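Side-chain contact in delta-1-pyrroline-5-carboxylate dehydrogenase, mitochondrial (Mus musculus, PDB 4E3X), which oxidises L-glutamate gamma-semialdehyde to L-glutamate with NAD(+), completing the second step of proline breakdown: residues B[386-391]-B[449-454]. Numbering follows the deposited sequence.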
ATOM      1  N   THR B 386      -8.436  17.280  37.823  1.00 18.66           N
ATOM      2  CA  THR B 386      -9.264  17.417  36.627  1.00 17.14           C
ATOM      3  C   THR B 386      -9.386  16.095  35.863  1.00 15.64           C
ATOM      4  O   THR B 386      -8.380  15.452  35.569  1.00 16.72           O
ATOM      5  CB  THR B 386      -8.658  18.494  35.691  1.00 16.97           C
ATOM      6  OG1 THR B 386      -8.697  19.770  36.349  1.00 18.39           O
ATOM      7  CG2 THR B 386      -9.420  18.572  34.388  1.00 16.61           C
ATOM      8  N   PHE B 387     -10.608  15.676  35.536  1.00 14.37           N
ATOM      9  CA  PHE B 387     -10.764  14.492  34.693  1.00 13.21           C
ATOM     10  C   PHE B 387     -10.525  14.830  33.228  1.00 11.29           C
ATOM     11  O   PHE B 387      -9.797  14.119  32.538  1.00 10.74           O
ATOM     12  CB  PHE B 387     -12.124  13.809  34.870  1.00 14.56           C
ATOM     13  CG  PHE B 387     -12.217  12.487  34.154  1.00 16.74           C
ATOM     14  CD1 PHE B 387     -11.331  11.463  34.453  1.00 18.43           C
ATOM     15  CD2 PHE B 387     -13.161  12.279  33.164  1.00 17.61           C
ATOM     16  CE1 PHE B 387     -11.397  10.247  33.787  1.00 18.95           C
ATOM     17  CE2 PHE B 387     -13.236  11.063  32.498  1.00 18.31           C
ATOM     18  CZ  PHE B 387     -12.353  10.047  32.810  1.00 18.87           C
ATOM     19  N   PHE B 388     -11.142  15.908  32.753  1.00 10.83           N
ATOM     20  CA  PHE B 388     -10.838  16.441  31.423  1.00 10.57           C
ATOM     21  C   PHE B 388     -11.116  17.936  31.399  1.00 11.79           C
ATOM     22  O   PHE B 388     -11.776  18.462  32.302  1.00 12.55           O
ATOM     23  CB  PHE B 388     -11.573  15.680  30.301  1.00  9.61           C
ATOM     24  CG  PHE B 388     -13.060  15.959  30.199  1.00  9.93           C
ATOM     25  CD1 PHE B 388     -13.982  15.206  30.911  1.00 11.47           C
ATOM     26  CD2 PHE B 388     -13.534  16.931  29.331  1.00 10.58           C
ATOM     27  CE1 PHE B 388     -15.352  15.445  30.777  1.00 11.95           C
ATOM     28  CE2 PHE B 388     -14.894  17.173  29.196  1.00 10.79           C
ATOM     29  CZ  PHE B 388     -15.803  16.427  29.918  1.00 11.63           C
ATOM     30  N   SER B 389     -10.589  18.617  30.388  1.00 11.38           N
ATOM     31  CA  SER B 389     -10.675  20.069  30.326  1.00 11.15           C
ATOM     32  C   SER B 389     -11.455  20.537  29.102  1.00 10.55           C
ATOM     33  O   SER B 389     -12.197  19.767  28.484  1.00 10.48           O
ATOM     34  CB  SER B 389      -9.270  20.682  30.332  1.00 10.98           C
ATOM     35  OG  SER B 389      -9.317  22.086  30.549  1.00 11.50           O
ATOM     36  N   ALA B 390     -11.291  21.812  28.774  1.00 10.31           N
ATOM     37  CA  ALA B 390     -11.947  22.422  27.631  1.00 10.63           C
ATOM     38  C   ALA B 390     -11.646  21.688  26.333  1.00 10.33           C
ATOM     39  O   ALA B 390     -10.586  21.078  26.181  1.00 10.86           O
ATOM     40  CB  ALA B 390     -11.493  23.851  27.513  1.00 10.31           C
ATOM     41  N   VAL B 391     -12.577  21.770  25.389  1.00  9.98           N
ATOM     42  CA  VAL B 391     -12.329  21.289  24.036  1.00  9.92           C
ATOM     43  C   VAL B 391     -11.410  22.270  23.309  1.00  9.25           C
ATOM     44  O   VAL B 391     -11.116  23.357  23.811  1.00  9.28           O
ATOM     45  CB  VAL B 391     -13.638  21.034  23.250  1.00 10.50           C
ATOM     46  CG1 VAL B 391     -14.484  19.975  23.962  1.00 11.17           C
ATOM     47  CG2 VAL B 391     -14.427  22.330  23.053  1.00 11.55           C
ATOM     48  N   PHE B 449     -16.719  14.566  18.060  1.00 10.87           N
ATOM     49  CA  PHE B 449     -15.415  14.958  18.607  1.00 10.84           C
ATOM     50  C   PHE B 449     -15.595  15.870  19.823  1.00 11.14           C
ATOM     51  O   PHE B 449     -14.978  16.928  19.944  1.00 12.29           O
ATOM     52  CB  PHE B 449     -14.511  15.588  17.528  1.00 10.98           C
ATOM     53  CG  PHE B 449     -13.235  14.830  17.291  1.00 10.99           C
ATOM     54  CD1 PHE B 449     -12.008  15.409  17.569  1.00 12.11           C
ATOM     55  CD2 PHE B 449     -13.265  13.531  16.811  1.00 11.35           C
ATOM     56  CE1 PHE B 449     -10.829  14.709  17.357  1.00 12.95           C
ATOM     57  CE2 PHE B 449     -12.096  12.827  16.591  1.00 12.09           C
ATOM     58  CZ  PHE B 449     -10.875  13.415  16.866  1.00 12.98           C
ATOM     59  N   GLY B 450     -16.461  15.430  20.726  1.00 10.37           N
ATOM     60  CA  GLY B 450     -16.734  16.139  21.961  1.00 10.20           C
ATOM     61  C   GLY B 450     -17.215  15.146  22.999  1.00  9.83           C
ATOM     62  O   GLY B 450     -17.368  13.969  22.694  1.00  9.82           O
ATOM     63  N   PRO B 451     -17.460  15.615  24.232  1.00  9.59           N
ATOM     64  CA  PRO B 451     -17.793  14.703  25.330  1.00 10.34           C
ATOM     65  C   PRO B 451     -19.280  14.378  25.342  1.00 11.07           C
ATOM     66  O   PRO B 451     -20.006  14.747  26.259  1.00 11.89           O
ATOM     67  CB  PRO B 451     -17.386  15.502  26.571  1.00 11.00           C
ATOM     68  CG  PRO B 451     -17.585  16.923  26.171  1.00 10.79           C
ATOM     69  CD  PRO B 451     -17.250  16.995  24.698  1.00 10.25           C
ATOM     70  N   VAL B 452     -19.722  13.689  24.297  1.00 11.02           N
ATOM     71  CA  VAL B 452     -21.140  13.458  24.056  1.00 11.62           C
ATOM     72  C   VAL B 452     -21.389  11.989  23.750  1.00 11.85           C
ATOM     73  O   VAL B 452     -21.063  11.493  22.667  1.00 12.57           O
ATOM     74  CB  VAL B 452     -21.658  14.339  22.900  1.00 12.89           C
ATOM     75  CG1 VAL B 452     -23.160  14.139  22.709  1.00 14.03           C
ATOM     76  CG2 VAL B 452     -21.361  15.808  23.181  1.00 13.74           C
ATOM     77  N   LEU B 453     -21.961  11.294  24.727  1.00 11.77           N
ATOM     78  CA  LEU B 453     -22.218   9.869  24.624  1.00 11.44           C
ATOM     79  C   LEU B 453     -23.699   9.629  24.405  1.00 11.11           C
ATOM     80  O   LEU B 453     -24.536  10.149  25.150  1.00 12.54           O
ATOM     81  CB  LEU B 453     -21.780   9.176  25.913  1.00 11.23           C
ATOM     82  CG  LEU B 453     -22.081   7.680  26.028  1.00 12.34           C
ATOM     83  CD1 LEU B 453     -21.316   6.888  24.972  1.00 12.12           C
ATOM     84  CD2 LEU B 453     -21.751   7.192  27.422  1.00 13.65           C
ATOM     85  N   THR B 454     -24.029   8.855  23.375  1.00 10.49           N
ATOM     86  CA  THR B 454     -25.419   8.478  23.124  1.00 11.03           C
ATOM     87  C   THR B 454     -25.633   7.000  23.420  1.00 10.74           C
ATOM     88  O   THR B 454     -24.837   6.157  22.998  1.00 11.82           O
ATOM     89  CB  THR B 454     -25.851   8.779  21.678  1.00 12.25           C
ATOM     90  OG1 THR B 454     -25.608  10.161  21.386  1.00 12.81           O
ATOM     91  CG2 THR B 454     -27.334   8.483  21.497  1.00 12.72           C
TER
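F388 reaches across to P451 with the far end of its ring, and the pair shows how a proline at a loop-to-strand junction can meet a second loop by carbon contacts. CZ of F388 lies 3.8 Å from CB of P451, while the neighbouring CE2 of F388 sits 4.1 Å from CG of P451, the two side chains crossing at about a right angle. With CG of F388 set between its backbone N and carbonyl carbon (chi1 73°), the CZ-CE2 side of the ring comes against P451; F387 CD2 meets its edge in plane. Replacing F388 by alanine removes the ring, and P451 would probably lose these contacts, leaving a gap beside F341 of helix 329-341, which both residues touch. P451 ends the E-x-F-G-P motif of aldehyde dehydrogenases, which begins at the NAD(+)-binding E447. It is the centre of an inverse gamma turn, closed by a weak hydrogen bond from V452 N to G450 O (2.9 Å), and the chain then enters strand 452-458, between strands 351-357 and 428-436. Three residues on from F388, V391 meets another part of the same pyrrolidine: its CG1 is 4.1 Å from CD of P451. V391 also packs on I400 of helix 394-409.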